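Local coordinates for coenzyme F420-dependent N(5),N(10)-methenyltetrahydromethanopterin reductase-related protein (Desulfurobacterium thermolithotrophum DSM 11699, PDB 6HUZ), which binds the iron-guanylylpyridinol cofactor as a paralog of [Fe]-hydrogenase and uses tetrahydrofolate derivatives as substrates, at residues P170-E174 with E175-K179; E296-P299 with E300-E304. All coordinates share one frame; numbering follows the deposited sequence.

Contact 1 (P170-E174 with E175-K179); sequences PIVTE and EQIEK. With EDO (1,2-ethanediol), chain F.
Thr173 holds OG1 between its backbone N and carbonyl carbon (chi1 71°), and Gln176 sends CG back beside its own backbone N, anti to the carbonyl carbon (chi1 -73°); together these turns close a capping box at the start of helix 174-186. Thr173 is the N-cap. Its OG1 accepts from Gln176 N at 3.1 Å, while Thr173 N returns a nearly straight bond to Gln176 OE1 at 2.8 Å. The donor in that second bond sits 29° off the plane of the amide carbonyl. Behind the box the first helical turn begins in the usual way, with Ile177 N on Thr173 O at 3.0 Å and Glu178 N on Glu174 O.

The Gln176 amide also reaches beyond the cap: its NE2 donates to the backbone oxygens of Asn110 and Asp139, so this buried side chain ties the helix start to two other loops. With an alanine at this position, Thr173 N would probably lose its side-chain acceptor, and the carbonyls of Asn110 and Asp139 the amide donor they share.

Val172 flanks the box on the apolar side. Its CG2 packs on Gln176 CB at 3.5 Å, and its CG1 meets Ile177 CD1 at 3.6 Å, the two side chains crossing at about a right angle. Both residues also touch Ser143 of strand 141-144, which places this face of the helix against the parallel sheet of the Rossmann-like domain. On the outside, Glu174 and Glu178 bring like charges near each other. Glu174 OE1 and Glu178 OE2 stand 4.6 Å apart, a pairing that is probably eased by one water, which donates to Glu174 OE1 and to Glu178 OE2, at 2.7 Å from each.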
loop_
_atom_site.group_PDB
_atom_site.type_symbol
_atom_site.label_atom_id
_atom_site.label_comp_id
_atom_site.label_asym_id
_atom_site.label_seq_id
_atom_site.Cartn_x
_atom_site.Cartn_y
_atom_site.Cartn_z
ATOM N N PRO A 170 -5.054 -11.965 -24.014
ATOM C CA PRO A 170 -4.721 -10.657 -24.586
ATOM C C PRO A 170 -5.963 -9.848 -24.912
ATOM O O PRO A 170 -7.009 -10.424 -25.198
ATOM C CB PRO A 170 -3.939 -11.023 -25.845
ATOM C CG PRO A 170 -4.549 -12.309 -26.264
ATOM C CD PRO A 170 -4.809 -13.049 -24.979
ATOM N N ILE A 171 -5.839 -8.509 -24.858
ATOM C CA ILE A 171 -6.925 -7.576 -25.169
ATOM C C ILE A 171 -6.520 -6.666 -26.348
ATOM O O ILE A 171 -7.361 -5.926 -26.870
ATOM C CB ILE A 171 -7.303 -6.751 -23.930
ATOM C CG1 ILE A 171 -6.115 -5.914 -23.425
ATOM C CG2 ILE A 171 -7.833 -7.674 -22.851
ATOM C CD1 ILE A 171 -6.509 -4.803 -22.398
ATOM N N VAL A 172 -5.234 -6.705 -26.764
ATOM C CA VAL A 172 -4.762 -5.876 -27.878
ATOM C C VAL A 172 -3.656 -6.624 -28.671
ATOM O O VAL A 172 -2.960 -7.466 -28.111
ATOM C CB VAL A 172 -4.271 -4.498 -27.323
ATOM C CG1 VAL A 172 -3.095 -4.674 -26.350
ATOM C CG2 VAL A 172 -3.926 -3.516 -28.455
ATOM N N THR A 173 -3.491 -6.307 -29.963
ATOM C CA THR A 173 -2.463 -6.937 -30.803
ATOM C C THR A 173 -1.221 -6.047 -30.879
ATOM O O THR A 173 -1.273 -4.856 -30.566
ATOM C CB THR A 173 -2.962 -7.181 -32.241
ATOM O OG1 THR A 173 -3.082 -5.919 -32.916
ATOM C CG2 THR A 173 -4.293 -7.952 -32.299
ATOM N N GLU A 174 -0.109 -6.631 -31.328
ATOM C CA GLU A 174 1.140 -5.897 -31.480
ATOM C C GLU A 174 0.961 -4.784 -32.492
ATOM O O GLU A 174 1.460 -3.691 -32.261
ATOM C CB GLU A 174 2.304 -6.826 -31.891
ATOM C CG GLU A 174 2.897 -7.594 -30.719
ATOM C CD GLU A 174 3.140 -6.814 -29.435
ATOM O OE1 GLU A 174 3.634 -5.666 -29.516
ATOM O OE2 GLU A 174 2.840 -7.358 -28.345
ATOM N N GLU A 175 0.236 -5.042 -33.591
ATOM C CA GLU A 175 -0.005 -4.046 -34.615
ATOM C C GLU A 175 -0.740 -2.851 -34.018
ATOM O O GLU A 175 -0.406 -1.705 -34.316
ATOM C CB GLU A 175 -0.823 -4.645 -35.762
ATOM C CG GLU A 175 -0.846 -3.750 -36.994
ATOM C CD GLU A 175 -1.562 -4.283 -38.221
ATOM O OE1 GLU A 175 -1.811 -5.508 -38.293
ATOM O OE2 GLU A 175 -1.874 -3.466 -39.120
ATOM N N GLN A 176 -1.750 -3.115 -33.176
ATOM C CA GLN A 176 -2.524 -2.046 -32.561
ATOM C C GLN A 176 -1.632 -1.232 -31.631
ATOM O O GLN A 176 -1.662 -0.004 -31.692
ATOM C CB GLN A 176 -3.744 -2.632 -31.841
ATOM C CG GLN A 176 -4.816 -3.107 -32.851
ATOM C CD GLN A 176 -5.775 -4.143 -32.279
ATOM O OE1 GLN A 176 -5.523 -4.761 -31.228
ATOM N NE2 GLN A 176 -6.897 -4.355 -32.968
ATOM N N ILE A 177 -0.827 -1.896 -30.794
ATOM C CA ILE A 177 0.081 -1.199 -29.876
ATOM C C ILE A 177 1.046 -0.300 -30.706
ATOM O O ILE A 177 1.296 0.841 -30.325
ATOM C CB ILE A 177 0.880 -2.216 -29.005
ATOM C CG1 ILE A 177 -0.017 -2.978 -28.005
ATOM C CG2 ILE A 177 2.011 -1.508 -28.254
ATOM C CD1 ILE A 177 -0.551 -2.112 -26.862
ATOM N N GLU A 178 1.578 -0.805 -31.827
ATOM C CA GLU A 178 2.495 -0.015 -32.676
ATOM C C GLU A 178 1.812 1.267 -33.148
ATOM O O GLU A 178 2.442 2.317 -33.188
ATOM C CB GLU A 178 2.991 -0.821 -33.884
ATOM C CG GLU A 178 4.021 -1.893 -33.540
ATOM C CD GLU A 178 5.206 -1.444 -32.703
ATOM O OE1 GLU A 178 5.853 -0.434 -33.064
ATOM O OE2 GLU A 178 5.489 -2.107 -31.679
ATOM N N LYS A 179 0.525 1.197 -33.489
ATOM C CA LYS A 179 -0.201 2.388 -33.943
ATOM C C LYS A 179 -0.245 3.428 -32.822
ATOM O O LYS A 179 -0.023 4.599 -33.084
ATOM C CB LYS A 179 -1.626 2.039 -34.386
ATOM C CG LYS A 179 -1.699 1.314 -35.717
ATOM C CD LYS A 179 -3.116 1.254 -36.213
ATOM C CE LYS A 179 -3.311 0.159 -37.234
ATOM N NZ LYS A 179 -4.666 0.219 -37.849
HETATM C C1 EDO F . 6.298 4.111 -33.763
HETATM O O1 EDO F . 6.714 4.972 -32.699
HETATM C C2 EDO F . 5.487 2.939 -33.185
HETATM O O2 EDO F . 5.000 2.062 -34.193
HETATM O O HOH W 1 5.302 -4.791 -31.423
#

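Contact 2 (E296-P299 with E300-E304); sequences ETIP and ELIKE
Ile298 leaves helical backbone angles (phi -129°, psi 54°) after helix 294-297 and serves as N-cap of helix 299-306, so a single residue makes the kink between two short helices, and Pro299 opens the second. Ile298 O accepts from Ile302 N at 3.1 Å, a straight bond, and more weakly from Leu301 N; Lys303 N follows on Pro299 O at 2.9 Å.

The Ile298 side chain reaches the first turn of the new helix, its CD1 meeting Leu301 CB and Ile302 CD1, each at 3.9 Å. It crosses Ile302 at about a right angle. Ile298 and Leu301 both rest on Ile259 of helix 232-262, and Ile298 also packs on Ile218 of the second subunit, so this apolar corner belongs to the dimer interface.

Glu300 folds back over the kink: with CG between backbone N and carbonyl carbon (chi1 74°) and a bend at chi2, its carboxylate comes over the Ile298-Pro299 peptide. OE2 is hydrogen-bonded to Tyr221 and salt-bridged to Arg225, both of the second subunit, while OE1 lies 3.5 Å from Ile298 C.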
loop_
_atom_site.group_PDB
_atom_site.type_symbol
_atom_site.label_atom_id
_atom_site.label_comp_id
_atom_site.label_asym_id
_atom_site.label_seq_id
_atom_site.Cartn_x
_atom_site.Cartn_y
_atom_site.Cartn_z
ATOM N N GLU A 296 -4.674 19.134 12.596
ATOM C CA GLU A 296 -5.102 20.487 12.243
ATOM C C GLU A 296 -5.465 20.581 10.765
ATOM O O GLU A 296 -6.318 21.382 10.383
ATOM C CB GLU A 296 -3.973 21.505 12.496
ATOM C CG GLU A 296 -3.259 21.382 13.831
ATOM C CD GLU A 296 -2.200 22.443 14.062
ATOM O OE1 GLU A 296 -1.263 22.179 14.849
ATOM O OE2 GLU A 296 -2.301 23.535 13.456
ATOM N N THR A 297 -4.795 19.765 9.936
ATOM C CA THR A 297 -4.964 19.733 8.482
ATOM C C THR A 297 -6.226 18.987 8.011
ATOM O O THR A 297 -6.803 19.363 6.982
ATOM C CB THR A 297 -3.685 19.130 7.828
ATOM O OG1 THR A 297 -3.616 17.710 8.046
ATOM C CG2 THR A 297 -2.387 19.787 8.326
ATOM N N ILE A 298 -6.653 17.934 8.749
ATOM C CA ILE A 298 -7.833 17.129 8.389
ATOM C C ILE A 298 -8.834 16.965 9.537
ATOM O O ILE A 298 -9.227 15.846 9.857
ATOM C CB ILE A 298 -7.366 15.755 7.824
ATOM C CG1 ILE A 298 -6.401 15.018 8.813
ATOM C CG2 ILE A 298 -6.706 15.966 6.461
ATOM C CD1 ILE A 298 -6.468 13.528 8.761
ATOM N N PRO A 299 -9.306 18.074 10.150
ATOM C CA PRO A 299 -10.269 17.951 11.263
ATOM C C PRO A 299 -11.528 17.172 10.919
ATOM O O PRO A 299 -12.059 16.441 11.757
ATOM C CB PRO A 299 -10.596 19.412 11.614
ATOM C CG PRO A 299 -10.198 20.202 10.388
ATOM C CD PRO A 299 -8.981 19.485 9.887
ATOM N N GLU A 300 -12.017 17.329 9.705
ATOM C CA GLU A 300 -13.216 16.616 9.289
ATOM C C GLU A 300 -13.016 15.106 9.376
ATOM O O GLU A 300 -13.954 14.402 9.744
ATOM C CB GLU A 300 -13.676 17.045 7.873
ATOM C CG GLU A 300 -12.848 16.525 6.700
ATOM C CD GLU A 300 -11.560 17.287 6.460
ATOM O OE1 GLU A 300 -11.224 18.190 7.256
ATOM O OE2 GLU A 300 -10.880 16.975 5.459
ATOM N N LEU A 301 -11.806 14.599 9.036
ATOM C CA LEU A 301 -11.532 13.163 9.094
ATOM C C LEU A 301 -11.312 12.696 10.512
ATOM O O LEU A 301 -11.741 11.592 10.867
ATOM C CB LEU A 301 -10.310 12.813 8.250
ATOM C CG LEU A 301 -10.487 12.910 6.731
ATOM C CD1 LEU A 301 -9.221 12.395 6.005
ATOM C CD2 LEU A 301 -11.692 12.107 6.250
ATOM N N ILE A 302 -10.621 13.531 11.321
ATOM C CA ILE A 302 -10.332 13.250 12.723
ATOM C C ILE A 302 -11.667 13.108 13.441
ATOM O O ILE A 302 -11.783 12.259 14.312
ATOM C CB ILE A 302 -9.478 14.396 13.348
ATOM C CG1 ILE A 302 -8.119 14.555 12.636
ATOM C CG2 ILE A 302 -9.273 14.192 14.858
ATOM C CD1 ILE A 302 -7.227 13.265 12.552
ATOM N N LYS A 303 -12.676 13.912 13.072
ATOM C CA LYS A 303 -13.995 13.835 13.691
ATOM C C LYS A 303 -14.695 12.527 13.288
ATOM O O LYS A 303 -15.289 11.861 14.136
ATOM C CB LYS A 303 -14.851 15.066 13.339
ATOM C CG LYS A 303 -16.021 15.275 14.284
ATOM C CD LYS A 303 -17.233 15.879 13.595
ATOM C CE LYS A 303 -18.472 15.778 14.453
ATOM N NZ LYS A 303 -19.662 16.345 13.768
ATOM N N GLU A 304 -14.614 12.133 12.010
ATOM C CA GLU A 304 -15.239 10.874 11.575
ATOM C C GLU A 304 -14.550 9.701 12.318
ATOM O O GLU A 304 -15.222 8.786 12.794
ATOM C CB GLU A 304 -15.078 10.672 10.053
ATOM C CG GLU A 304 -15.779 11.696 9.186
ATOM C CD GLU A 304 -15.589 11.465 7.694
ATOM O OE1 GLU A 304 -15.144 10.357 7.326
ATOM O OE2 GLU A 304 -15.884 12.378 6.889
#

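Overall arrangement
Contacts 1 and 2 both start a helix, on opposite sides of the chain's centre; their own centres are 47 Å apart and their nearest atoms about 33 Å, so they do not touch. Contact 1 comes first along the chain and belongs to the N-terminal domain, which carries the iron-guanylylpyridinol cofactor, whereas contact 2 follows in the helical C-terminal part and faces the second subunit. The two helix starts differ: a side-chain capping box in 170-179, and in 296-304 an N-cap isoleucine, whose side chain has no polar group to cap with, followed by a proline. None of their residues is among those lining the methenyltetrahydrofolate pocket. A sodium ion lies about 7 Å from the Leu301 side chain in contact 2.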